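PDB 3RJA: carbohydrate oxidase from Microdochium nivale, which oxidises the C1 hydroxyl of mono-, oligo- and polysaccharides to lactones with FAD as cofactor, passing the electrons to oxygen and forming hydrogen peroxide. Local coordinates for residues I95-K100 and D121-A126; L115-N120 and H307-T312; R351-Q356 and D407-S412. All blocks are in the same frame, centred on the assembly; numbering follows the deposited sequence.

Interaction 1: residues I95-K100 and D121-A126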
loop_
_atom_site.group_PDB
_atom_site.type_symbol
_atom_site.label_atom_id
_atom_site.label_comp_id
_atom_site.label_asym_id
_atom_site.label_seq_id
_atom_site.Cartn_x
_atom_site.Cartn_y
_atom_site.Cartn_z
ATOM N N ILE A 95 -6.278 -20.734 3.667
ATOM C CA ILE A 95 -5.888 -22.109 4.025
ATOM C C ILE A 95 -6.735 -22.648 5.180
ATOM O O ILE A 95 -7.141 -23.801 5.163
ATOM C CB ILE A 95 -4.398 -22.189 4.445
ATOM C CG1 ILE A 95 -3.484 -21.666 3.319
ATOM C CG2 ILE A 95 -3.998 -23.633 4.807
ATOM C CD1 ILE A 95 -2.063 -21.247 3.830
ATOM N N SER A 96 -6.987 -21.814 6.184
ATOM C CA SER A 96 -7.716 -22.259 7.366
ATOM C C SER A 96 -8.311 -21.034 8.026
ATOM O O SER A 96 -7.839 -19.908 7.815
ATOM C CB SER A 96 -6.782 -22.991 8.341
ATOM O OG SER A 96 -5.778 -22.092 8.852
ATOM N N TYR A 97 -9.365 -21.255 8.801
ATOM C CA TYR A 97 -9.967 -20.217 9.591
ATOM C C TYR A 97 -10.350 -20.854 10.915
ATOM O O TYR A 97 -10.971 -21.914 10.941
ATOM C CB TYR A 97 -11.195 -19.606 8.898
ATOM C CG TYR A 97 -11.938 -18.667 9.819
ATOM C CD1 TYR A 97 -11.439 -17.404 10.083
ATOM C CD2 TYR A 97 -13.128 -19.068 10.473
ATOM C CE1 TYR A 97 -12.089 -16.530 10.978
ATOM C CE2 TYR A 97 -13.786 -18.216 11.360
ATOM C CZ TYR A 97 -13.256 -16.942 11.610
ATOM O OH TYR A 97 -13.876 -16.080 12.480
ATOM N N ASN A 98 -9.954 -20.224 12.010
ATOM C CA ASN A 98 -10.289 -20.713 13.326
ATOM C C ASN A 98 -11.436 -19.909 13.912
ATOM O O ASN A 98 -11.273 -18.733 14.243
ATOM C CB ASN A 98 -9.075 -20.624 14.246
ATOM C CG ASN A 98 -9.305 -21.325 15.594
ATOM O OD1 ASN A 98 -10.381 -21.239 16.185
ATOM N ND2 ASN A 98 -8.276 -21.989 16.089
ATOM N N ASP A 99 -12.591 -20.539 14.077
ATOM C CA ASP A 99 -13.755 -19.769 14.548
ATOM C C ASP A 99 -13.763 -19.464 16.043
ATOM O O ASP A 99 -14.627 -18.743 16.510
ATOM C CB ASP A 99 -15.098 -20.375 14.078
ATOM C CG ASP A 99 -15.324 -21.776 14.593
ATOM O OD1 ASP A 99 -14.610 -22.226 15.528
ATOM O OD2 ASP A 99 -16.229 -22.439 14.044
ATOM N N LYS A 100 -12.801 -19.999 16.786
ATOM C CA LYS A 100 -12.659 -19.624 18.181
ATOM C C LYS A 100 -11.888 -18.313 18.278
ATOM O O LYS A 100 -12.154 -17.501 19.159
ATOM C CB LYS A 100 -11.933 -20.706 18.975
ATOM C CG LYS A 100 -12.761 -21.924 19.299
ATOM C CD LYS A 100 -11.822 -23.045 19.728
ATOM C CE LYS A 100 -12.490 -24.407 19.741
ATOM N NZ LYS A 100 -11.449 -25.470 19.582
ATOM N N ASP A 121 -17.916 -14.236 2.497
ATOM C CA ASP A 121 -18.918 -15.168 2.004
ATOM C C ASP A 121 -18.811 -16.514 2.729
ATOM O O ASP A 121 -19.812 -17.138 3.053
ATOM C CB ASP A 121 -18.738 -15.387 0.491
ATOM C CG ASP A 121 -19.077 -14.154 -0.349
ATOM O OD1 ASP A 121 -19.460 -13.094 0.190
ATOM O OD2 ASP A 121 -18.944 -14.243 -1.586
ATOM N N LYS A 122 -17.588 -16.960 2.974
ATOM C CA LYS A 122 -17.386 -18.227 3.634
ATOM C C LYS A 122 -17.422 -18.089 5.160
ATOM O O LYS A 122 -17.903 -18.991 5.849
ATOM C CB LYS A 122 -16.073 -18.861 3.151
ATOM C CG LYS A 122 -15.988 -20.346 3.352
ATOM C CD LYS A 122 -14.745 -20.908 2.679
ATOM C CE LYS A 122 -14.402 -22.270 3.269
ATOM N NZ LYS A 122 -15.196 -23.350 2.613
ATOM N N TYR A 123 -16.947 -16.973 5.712
ATOM C CA TYR A 123 -16.825 -16.927 7.187
ATOM C C TYR A 123 -17.510 -15.783 7.935
ATOM O O TYR A 123 -17.505 -15.757 9.162
ATOM C CB TYR A 123 -15.360 -17.001 7.611
ATOM C CG TYR A 123 -14.585 -18.174 7.042
ATOM C CD1 TYR A 123 -14.841 -19.482 7.471
ATOM C CD2 TYR A 123 -13.556 -17.971 6.104
ATOM C CE1 TYR A 123 -14.099 -20.563 6.976
ATOM C CE2 TYR A 123 -12.814 -19.056 5.586
ATOM C CZ TYR A 123 -13.094 -20.341 6.039
ATOM O OH TYR A 123 -12.377 -21.406 5.548
ATOM N N GLY A 124 -18.098 -14.857 7.198
ATOM C CA GLY A 124 -18.706 -13.680 7.770
ATOM C C GLY A 124 -17.712 -12.717 8.408
ATOM O O GLY A 124 -18.066 -12.040 9.368
ATOM N N ARG A 125 -16.485 -12.639 7.871
ATOM C CA ARG A 125 -15.394 -11.900 8.535
ATOM C C ARG A 125 -14.759 -10.856 7.611
ATOM O O ARG A 125 -14.964 -10.888 6.378
ATOM C CB ARG A 125 -14.311 -12.858 9.057
ATOM C CG ARG A 125 -14.786 -14.028 9.966
ATOM C CD ARG A 125 -15.322 -13.551 11.299
ATOM N NE ARG A 125 -14.276 -13.009 12.170
ATOM C CZ ARG A 125 -14.441 -12.735 13.465
ATOM N NH1 ARG A 125 -15.618 -12.970 14.069
ATOM N NH2 ARG A 125 -13.421 -12.242 14.173
ATOM N N ALA A 126 -14.011 -9.927 8.218
ATOM C CA ALA A 126 -13.439 -8.805 7.507
ATOM C C ALA A 126 -12.074 -8.430 8.076
ATOM O O ALA A 126 -11.763 -8.739 9.227
ATOM C CB ALA A 126 -14.383 -7.588 7.574
HETATM O O HOH W 1 -11.261 -23.381 7.456
#

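Interaction 2: residues L115-N120 and H307-T312. With ZN (zinc ion), chain E; ZN (zinc ion), chain D.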
loop_
_atom_site.group_PDB
_atom_site.type_symbol
_atom_site.label_atom_id
_atom_site.label_comp_id
_atom_site.label_asym_id
_atom_site.label_seq_id
_atom_site.Cartn_x
_atom_site.Cartn_y
_atom_site.Cartn_z
ATOM N N LEU A 115 -9.358 -12.094 -1.096
ATOM C CA LEU A 115 -9.286 -12.219 0.367
ATOM C C LEU A 115 -10.609 -11.764 0.989
ATOM O O LEU A 115 -11.216 -12.495 1.787
ATOM C CB LEU A 115 -8.127 -11.367 0.916
ATOM C CG LEU A 115 -8.061 -11.257 2.437
ATOM C CD1 LEU A 115 -7.797 -12.665 3.044
ATOM C CD2 LEU A 115 -6.986 -10.216 2.877
ATOM N N ALA A 116 -11.070 -10.576 0.602
ATOM C CA ALA A 116 -12.286 -10.015 1.210
ATOM C C ALA A 116 -13.503 -10.855 0.863
ATOM O O ALA A 116 -14.386 -11.050 1.699
ATOM C CB ALA A 116 -12.504 -8.588 0.799
ATOM N N THR A 117 -13.569 -11.328 -0.375
ATOM C CA THR A 117 -14.712 -12.152 -0.806
ATOM C C THR A 117 -14.817 -13.454 -0.028
ATOM O O THR A 117 -15.886 -13.779 0.487
ATOM C CB THR A 117 -14.656 -12.459 -2.307
ATOM O OG1 THR A 117 -14.772 -11.227 -3.018
ATOM C CG2 THR A 117 -15.844 -13.365 -2.697
ATOM N N VAL A 118 -13.700 -14.177 0.066
ATOM C CA VAL A 118 -13.639 -15.459 0.772
ATOM C C VAL A 118 -13.938 -15.271 2.247
ATOM O O VAL A 118 -14.797 -15.964 2.782
ATOM C CB VAL A 118 -12.285 -16.227 0.559
ATOM C CG1 VAL A 118 -12.267 -17.568 1.338
ATOM C CG2 VAL A 118 -12.047 -16.502 -0.928
ATOM N N LEU A 119 -13.284 -14.320 2.903
ATOM C CA LEU A 119 -13.546 -14.106 4.334
ATOM C C LEU A 119 -15.006 -13.692 4.607
ATOM O O LEU A 119 -15.613 -14.142 5.583
ATOM C CB LEU A 119 -12.598 -13.047 4.939
ATOM C CG LEU A 119 -11.105 -13.342 5.150
ATOM C CD1 LEU A 119 -10.433 -12.087 5.765
ATOM C CD2 LEU A 119 -10.827 -14.597 6.048
ATOM N N ASN A 120 -15.576 -12.842 3.755
ATOM C CA ASN A 120 -16.999 -12.482 3.929
ATOM C C ASN A 120 -17.984 -13.665 3.688
ATOM O O ASN A 120 -18.762 -14.047 4.564
ATOM C CB ASN A 120 -17.383 -11.315 3.024
ATOM C CG ASN A 120 -18.826 -10.923 3.192
ATOM O OD1 ASN A 120 -19.680 -11.312 2.374
ATOM N ND2 ASN A 120 -19.129 -10.210 4.276
ATOM N N HIS A 307 -16.667 -5.892 -10.296
ATOM C CA HIS A 307 -16.587 -7.002 -9.331
ATOM C C HIS A 307 -15.299 -6.852 -8.516
ATOM O O HIS A 307 -14.390 -6.092 -8.904
ATOM C CB HIS A 307 -16.629 -8.367 -10.044
ATOM C CG HIS A 307 -15.354 -8.713 -10.757
ATOM N ND1 HIS A 307 -15.038 -8.230 -12.008
ATOM C CD2 HIS A 307 -14.310 -9.488 -10.389
ATOM C CE1 HIS A 307 -13.865 -8.698 -12.383
ATOM N NE2 HIS A 307 -13.403 -9.466 -11.417
ATOM N N VAL A 308 -15.222 -7.563 -7.394
ATOM C CA VAL A 308 -14.042 -7.506 -6.527
ATOM C C VAL A 308 -13.243 -8.777 -6.405
ATOM O O VAL A 308 -12.066 -8.716 -6.023
ATOM C CB VAL A 308 -14.360 -6.986 -5.107
ATOM C CG1 VAL A 308 -15.016 -5.580 -5.191
ATOM C CG2 VAL A 308 -15.211 -7.942 -4.348
ATOM N N ASP A 309 -13.848 -9.929 -6.707
ATOM C CA ASP A 309 -13.112 -11.187 -6.538
ATOM C C ASP A 309 -12.105 -11.397 -7.677
ATOM O O ASP A 309 -12.374 -12.128 -8.635
ATOM C CB ASP A 309 -14.069 -12.375 -6.377
ATOM C CG ASP A 309 -13.358 -13.660 -5.943
ATOM O OD1 ASP A 309 -12.169 -13.644 -5.569
ATOM O OD2 ASP A 309 -13.995 -14.719 -5.978
ATOM N N PHE A 310 -10.943 -10.742 -7.558
ATOM C CA PHE A 310 -9.879 -10.852 -8.550
ATOM C C PHE A 310 -8.934 -11.996 -8.251
ATOM O O PHE A 310 -8.376 -12.092 -7.140
ATOM C CB PHE A 310 -9.089 -9.539 -8.647
ATOM C CG PHE A 310 -9.702 -8.522 -9.575
ATOM C CD1 PHE A 310 -10.877 -7.873 -9.241
ATOM C CD2 PHE A 310 -9.095 -8.214 -10.787
ATOM C CE1 PHE A 310 -11.444 -6.917 -10.113
ATOM C CE2 PHE A 310 -9.652 -7.258 -11.657
ATOM C CZ PHE A 310 -10.825 -6.604 -11.299
ATOM N N ILE A 311 -8.769 -12.873 -9.233
ATOM C CA ILE A 311 -7.742 -13.927 -9.181
ATOM C C ILE A 311 -6.775 -13.804 -10.379
ATOM O O ILE A 311 -5.955 -14.685 -10.624
ATOM C CB ILE A 311 -8.380 -15.338 -9.134
ATOM C CG1 ILE A 311 -9.290 -15.570 -10.354
ATOM C CG2 ILE A 311 -9.167 -15.537 -7.802
ATOM C CD1 ILE A 311 -9.689 -17.076 -10.564
ATOM N N THR A 312 -6.910 -12.697 -11.108
ATOM C CA THR A 312 -6.077 -12.284 -12.236
ATOM C C THR A 312 -5.659 -10.820 -11.985
ATOM O O THR A 312 -6.243 -10.167 -11.126
ATOM C CB THR A 312 -6.895 -12.265 -13.553
ATOM O OG1 THR A 312 -8.119 -11.563 -13.319
ATOM C CG2 THR A 312 -7.207 -13.665 -14.024
HETATM ZN ZN ZN E . -16.498 -7.983 -13.575
HETATM ZN ZN ZN D . -12.100 -15.667 -5.176
HETATM O O HOH W 2 -13.632 -16.513 -3.898
HETATM O O HOH W 3 -11.976 -16.738 -6.961
#

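Interaction 3: residues R351-Q356 and D407-S412. With ABL ((2R,3R,4R,5R)-4,5-dihydroxy-2-(hydroxymethyl)-6-oxopiperidin-3-yl beta-D-glucopyranoside), chain G.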
loop_
_atom_site.group_PDB
_atom_site.type_symbol
_atom_site.label_atom_id
_atom_site.label_comp_id
_atom_site.label_asym_id
_atom_site.label_seq_id
_atom_site.Cartn_x
_atom_site.Cartn_y
_atom_site.Cartn_z
ATOM N N ARG A 351 -2.558 15.042 -19.278
ATOM C CA ARG A 351 -2.819 13.686 -18.790
ATOM C C ARG A 351 -3.667 13.708 -17.494
ATOM O O ARG A 351 -3.851 14.766 -16.907
ATOM C CB ARG A 351 -1.492 12.923 -18.601
ATOM C CG ARG A 351 -0.723 13.339 -17.359
ATOM C CD ARG A 351 -0.036 14.675 -17.539
ATOM N NE ARG A 351 1.098 14.769 -16.635
ATOM C CZ ARG A 351 2.082 15.648 -16.745
ATOM N NH1 ARG A 351 3.056 15.623 -15.855
ATOM N NH2 ARG A 351 2.100 16.542 -17.763
ATOM N N PHE A 352 -4.179 12.552 -17.082
ATOM C CA PHE A 352 -4.906 12.435 -15.813
ATOM C C PHE A 352 -3.938 12.516 -14.610
ATOM O O PHE A 352 -2.832 11.948 -14.641
ATOM C CB PHE A 352 -5.661 11.115 -15.786
ATOM C CG PHE A 352 -6.405 10.860 -14.515
ATOM C CD1 PHE A 352 -7.441 11.691 -14.118
ATOM C CD2 PHE A 352 -6.066 9.766 -13.701
ATOM C CE1 PHE A 352 -8.130 11.457 -12.927
ATOM C CE2 PHE A 352 -6.755 9.507 -12.500
ATOM C CZ PHE A 352 -7.792 10.354 -12.117
ATOM N N TRP A 353 -4.332 13.245 -13.575
ATOM C CA TRP A 353 -3.576 13.240 -12.328
ATOM C C TRP A 353 -4.566 13.345 -11.185
ATOM O O TRP A 353 -5.677 13.851 -11.379
ATOM C CB TRP A 353 -2.513 14.360 -12.253
ATOM C CG TRP A 353 -3.061 15.782 -12.316
ATOM C CD1 TRP A 353 -3.079 16.616 -13.423
ATOM C CD2 TRP A 353 -3.651 16.543 -11.242
ATOM N NE1 TRP A 353 -3.654 17.823 -13.100
ATOM C CE2 TRP A 353 -4.026 17.810 -11.779
ATOM C CE3 TRP A 353 -3.917 16.274 -9.886
ATOM C CZ2 TRP A 353 -4.630 18.822 -10.993
ATOM C CZ3 TRP A 353 -4.537 17.264 -9.110
ATOM C CH2 TRP A 353 -4.901 18.523 -9.673
ATOM N N PHE A 354 -4.151 12.872 -10.004
ATOM C CA PHE A 354 -4.868 13.123 -8.766
ATOM C C PHE A 354 -3.920 13.266 -7.558
ATOM O O PHE A 354 -2.745 12.873 -7.617
ATOM C CB PHE A 354 -5.954 12.066 -8.529
ATOM C CG PHE A 354 -5.423 10.700 -8.173
ATOM C CD1 PHE A 354 -4.960 10.432 -6.887
ATOM C CD2 PHE A 354 -5.423 9.664 -9.126
ATOM C CE1 PHE A 354 -4.486 9.147 -6.544
ATOM C CE2 PHE A 354 -4.964 8.385 -8.805
ATOM C CZ PHE A 354 -4.488 8.126 -7.503
ATOM N N TYR A 355 -4.432 13.862 -6.482
ATOM C CA TYR A 355 -3.830 13.684 -5.152
ATOM C C TYR A 355 -4.928 13.128 -4.236
ATOM O O TYR A 355 -6.117 13.314 -4.486
ATOM C CB TYR A 355 -3.273 14.998 -4.582
ATOM C CG TYR A 355 -4.358 16.010 -4.274
ATOM C CD1 TYR A 355 -5.078 15.943 -3.085
ATOM C CD2 TYR A 355 -4.673 17.036 -5.190
ATOM C CE1 TYR A 355 -6.068 16.861 -2.800
ATOM C CE2 TYR A 355 -5.664 17.967 -4.918
ATOM C CZ TYR A 355 -6.359 17.867 -3.718
ATOM O OH TYR A 355 -7.356 18.752 -3.416
ATOM N N GLN A 356 -4.517 12.439 -3.181
ATOM C CA GLN A 356 -5.402 12.049 -2.086
ATOM C C GLN A 356 -4.731 12.460 -0.804
ATOM O O GLN A 356 -3.551 12.147 -0.589
ATOM C CB GLN A 356 -5.671 10.540 -2.086
ATOM C CG GLN A 356 -6.346 10.082 -3.356
ATOM C CD GLN A 356 -6.421 8.592 -3.517
ATOM O OE1 GLN A 356 -7.404 8.055 -4.046
ATOM N NE2 GLN A 356 -5.382 7.907 -3.084
ATOM N N ASP A 407 7.354 15.985 -8.762
ATOM C CA ASP A 407 8.523 16.381 -7.974
ATOM C C ASP A 407 8.333 17.782 -7.383
ATOM O O ASP A 407 8.656 18.025 -6.213
ATOM C CB ASP A 407 9.799 16.388 -8.843
ATOM C CG ASP A 407 10.345 14.986 -9.128
ATOM O OD1 ASP A 407 9.833 13.973 -8.568
ATOM O OD2 ASP A 407 11.335 14.917 -9.901
ATOM N N GLY A 408 7.816 18.704 -8.202
ATOM C CA GLY A 408 7.624 20.082 -7.760
ATOM C C GLY A 408 6.539 20.205 -6.701
ATOM O O GLY A 408 6.666 20.984 -5.763
ATOM N N TRP A 409 5.471 19.424 -6.828
ATOM C CA TRP A 409 4.406 19.491 -5.831
ATOM C C TRP A 409 4.912 19.006 -4.477
ATOM O O TRP A 409 4.623 19.614 -3.459
ATOM C CB TRP A 409 3.181 18.681 -6.263
ATOM C CG TRP A 409 1.857 19.285 -5.851
ATOM C CD1 TRP A 409 1.627 20.248 -4.877
ATOM C CD2 TRP A 409 0.584 18.947 -6.378
ATOM N NE1 TRP A 409 0.284 20.526 -4.798
ATOM C CE2 TRP A 409 -0.377 19.737 -5.706
ATOM C CE3 TRP A 409 0.155 18.059 -7.380
ATOM C CZ2 TRP A 409 -1.726 19.666 -6.005
ATOM C CZ3 TRP A 409 -1.177 17.971 -7.649
ATOM C CH2 TRP A 409 -2.108 18.776 -6.971
ATOM N N VAL A 410 5.674 17.906 -4.481
ATOM C CA VAL A 410 6.197 17.324 -3.254
ATOM C C VAL A 410 7.227 18.288 -2.647
ATOM O O VAL A 410 7.257 18.504 -1.436
ATOM C CB VAL A 410 6.835 15.928 -3.528
ATOM C CG1 VAL A 410 7.797 15.523 -2.405
ATOM C CG2 VAL A 410 5.741 14.858 -3.731
ATOM N N ASN A 411 8.061 18.872 -3.508
ATOM C CA ASN A 411 9.063 19.840 -3.071
ATOM C C ASN A 411 8.380 21.069 -2.458
ATOM O O ASN A 411 8.867 21.635 -1.469
ATOM C CB ASN A 411 9.974 20.242 -4.241
ATOM C CG ASN A 411 10.764 21.515 -3.954
ATOM O OD1 ASN A 411 11.775 21.485 -3.242
ATOM N ND2 ASN A 411 10.298 22.651 -4.506
ATOM N N SER A 412 7.237 21.454 -3.033
ATOM C CA SER A 412 6.469 22.581 -2.485
ATOM C C SER A 412 6.180 22.379 -0.996
ATOM O O SER A 412 6.218 23.345 -0.238
ATOM C CB SER A 412 5.182 22.863 -3.282
ATOM O OG SER A 412 4.085 22.107 -2.797
HETATM C C1A ABL G . -4.374 3.938 -4.534
HETATM O O1A ABL G . -3.636 3.712 -3.547
HETATM C C2A ABL G . -5.744 4.623 -4.357
HETATM O O2A ABL G . -6.277 4.200 -3.103
HETATM C C3A ABL G . -6.740 4.318 -5.504
HETATM O O3A ABL G . -7.829 5.266 -5.377
HETATM C C4A ABL G . -6.060 4.552 -6.839
HETATM O O1 ABL G . -6.965 4.325 -7.949
HETATM C C5A ABL G . -4.852 3.561 -6.980
HETATM N N5 ABL G . -3.971 3.599 -5.782
HETATM C C6A ABL G . -3.940 3.900 -8.187
HETATM O O6A ABL G . -3.233 2.759 -8.708
HETATM C C1 ABL G . -7.611 5.464 -8.588
HETATM C C2 ABL G . -7.996 5.117 -10.048
HETATM O O2 ABL G . -6.806 4.753 -10.758
HETATM C C3 ABL G . -8.698 6.322 -10.687
HETATM O O3 ABL G . -9.093 6.044 -12.030
HETATM C C4 ABL G . -9.908 6.737 -9.790
HETATM O O4 ABL G . -10.619 7.843 -10.329
HETATM C C5 ABL G . -9.416 7.071 -8.376
HETATM O O5 ABL G . -8.739 5.905 -7.848
HETATM C C6 ABL G . -10.547 7.533 -7.451
HETATM O O6 ABL G . -11.619 6.649 -7.372
#

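Interaction 1: residues I95-K100 and D121-A126
Tyr-97 and Tyr-123 stack face against face, and this pair is the tight part of the contact. The two rings form an offset stack, with centroids 4.6 Å apart and planes at 29°. The side chains run past each other in opposite directions. As a result, each CB lies over the other's ring. Tyr-97 CB sits 3.6 Å from the centroid of the Tyr-123 ring, a CH-pi contact close to the ring normal. Tyr-123 CB makes the longer counterpart over the Tyr-97 ring. The opposite face of Tyr-123 carries CG of Lys-122, its own neighbour in sequence.

Beyond the stack, Tyr-97 meets Arg-125 through its hydroxyl end. Bends at chi2 (-67°) and chi3 (-69°) curl the Arg-125 chain around the phenol end, so that CD and NE come to the hydroxyl. Tyr-97 OH lies over one face of the guanidinium, 3.1 Å from Arg-125 NE, but the angle is too poor for a hydrogen bond. That NE is instead hydrogen-bonded to Thr-204. On the looser, watery side, one water links the segments: it is 3.0 Å from Tyr-123 OH and accepts a weak bond from Tyr-97 N.

The contact lies at the surface of the FAD-binding domain. It sets strand 94-98 against the C-terminal end of helix 112-123, where Gly-124 leads into strand 125-126. Strand 196-206 pairs with 125-126 and, through 103-106, joins 94-98 to the same sheet.

Interaction 2: residues L115-N120 and H307-T312
Thr-117, on helix 112-123, packs against Val-308 and Asp-309 of the loop that follows helix 295-301. These contacts are van der Waals, and no hydrogen bond crosses between the segments. Thr-117 OG1 is 3.6 Å from Val-308 CG2 and equally far from Asp-309 CB. The methyl CG2 of Thr-117 stands anti to the backbone N, which brings it alongside the carboxylate, 4.0 Å from Asp-309 OD2. The Thr-117 and Asp-309 side chains cross at about a right angle.

The same OG1 is also hydrogen-bonded to the backbone O of Gly-113. Replacing Thr-117 by an alanine removes OG1 and CG2, which would probably leave a gap against Val-308 and Asp-309 and the Gly-113 carbonyl without its hydroxyl partner.

Metal bonds make up the second kind of interaction. Asp-309 grips one zinc ion with both oxygens, OD1 at 2.1 Å and OD2 at 2.3 Å. Two waters and ND1 of His-114 complete the observed ligands. His-114 lies on helix 112-123, one turn before Thr-117. A different zinc ion is bound by His-307 ND1 at 2.2 Å, together with Asp-306.

Ring packing within the loop is the third kind. Phe-310 CE1 lies over one face of the His-307 imidazole, offset toward its rim.

The shared zinc is thus the polar tie between this loop and the helix, beside a small van der Waals contact. Two-point binding fixes the Asp-309 carboxylate, and the metal probably offsets its negative charge.

Interaction 3: residues R351-Q356 and D407-S412
Trp-409 meets Trp-353 and Tyr-355 through torsions that aim all three rings at one another. Both strand residues place CG between the backbone N and the carbonyl carbon, with chi1 near 65°. Being two apart on strand 352-359, they put their rings out on the same side. Trp-409 reaches them from helix 403-414 with an unusual chi1 of -145°, and its six-membered ring leads.

The foremost atom is Trp-409 CH2. It lies 3.6 Å from Trp-353 CZ3 and also 3.6 Å from Tyr-355 CD2. The two tryptophans form an offset edge-to-face pair, with the edge of Trp-409 turned to the face of Trp-353. Their six-membered rings are 5.3 Å apart at the centroids, with planes at 79°. Tyr-355 meets Trp-409 obliquely.

All three side chains are buried, and their polar atoms find partners in helix 332-345 and just beyond it. Trp-409 NE1 hydrogen-bonds Phe-337 O, Trp-353 NE1 hydrogen-bonds Val-348 O, and the hydroxyls of Tyr-355 and Tyr-341 are hydrogen-bonded together. The two indole N-H bonds probably hold the tryptophan rings in their orientation, while the third anchors the Tyr-355 hydroxyl. Phe-337 and Tyr-340 also stack on Trp-409.

The alternate residues look the other way. Phe-354 CE2 comes within 3.9 Å of C1 of the bound substrate analogue, and Gln-356 also lines that pocket. This large antiparallel sheet, with helices packed on one face by an aromatic cluster and the substrate site on the other, belongs to the substrate domain of berberine-bridge-like FAD-linked oxidases.

In the fold
From the N terminus, interaction 1 opens first at 95-100. Before it closes at 121-126, the chain passes through 115-120, where interaction 2 opens. The two contacts therefore cross along the chain. They share helix 112-123 and touch through Arg-125 N and Leu-119 O. Interaction 1 closes a short loop within the FAD-binding domain. Interaction 2 closes a far longer one, tying that domain's helix to the loop between helix 295-301 and strand 318-326. Interaction 3 follows in series, with its centre about 31 Å from that of interaction 2. It closes a span of 50 residues and joins the eight-stranded sheet to helix 403-414. Interactions 1 and 3 lie on opposite sides of the chain's centre.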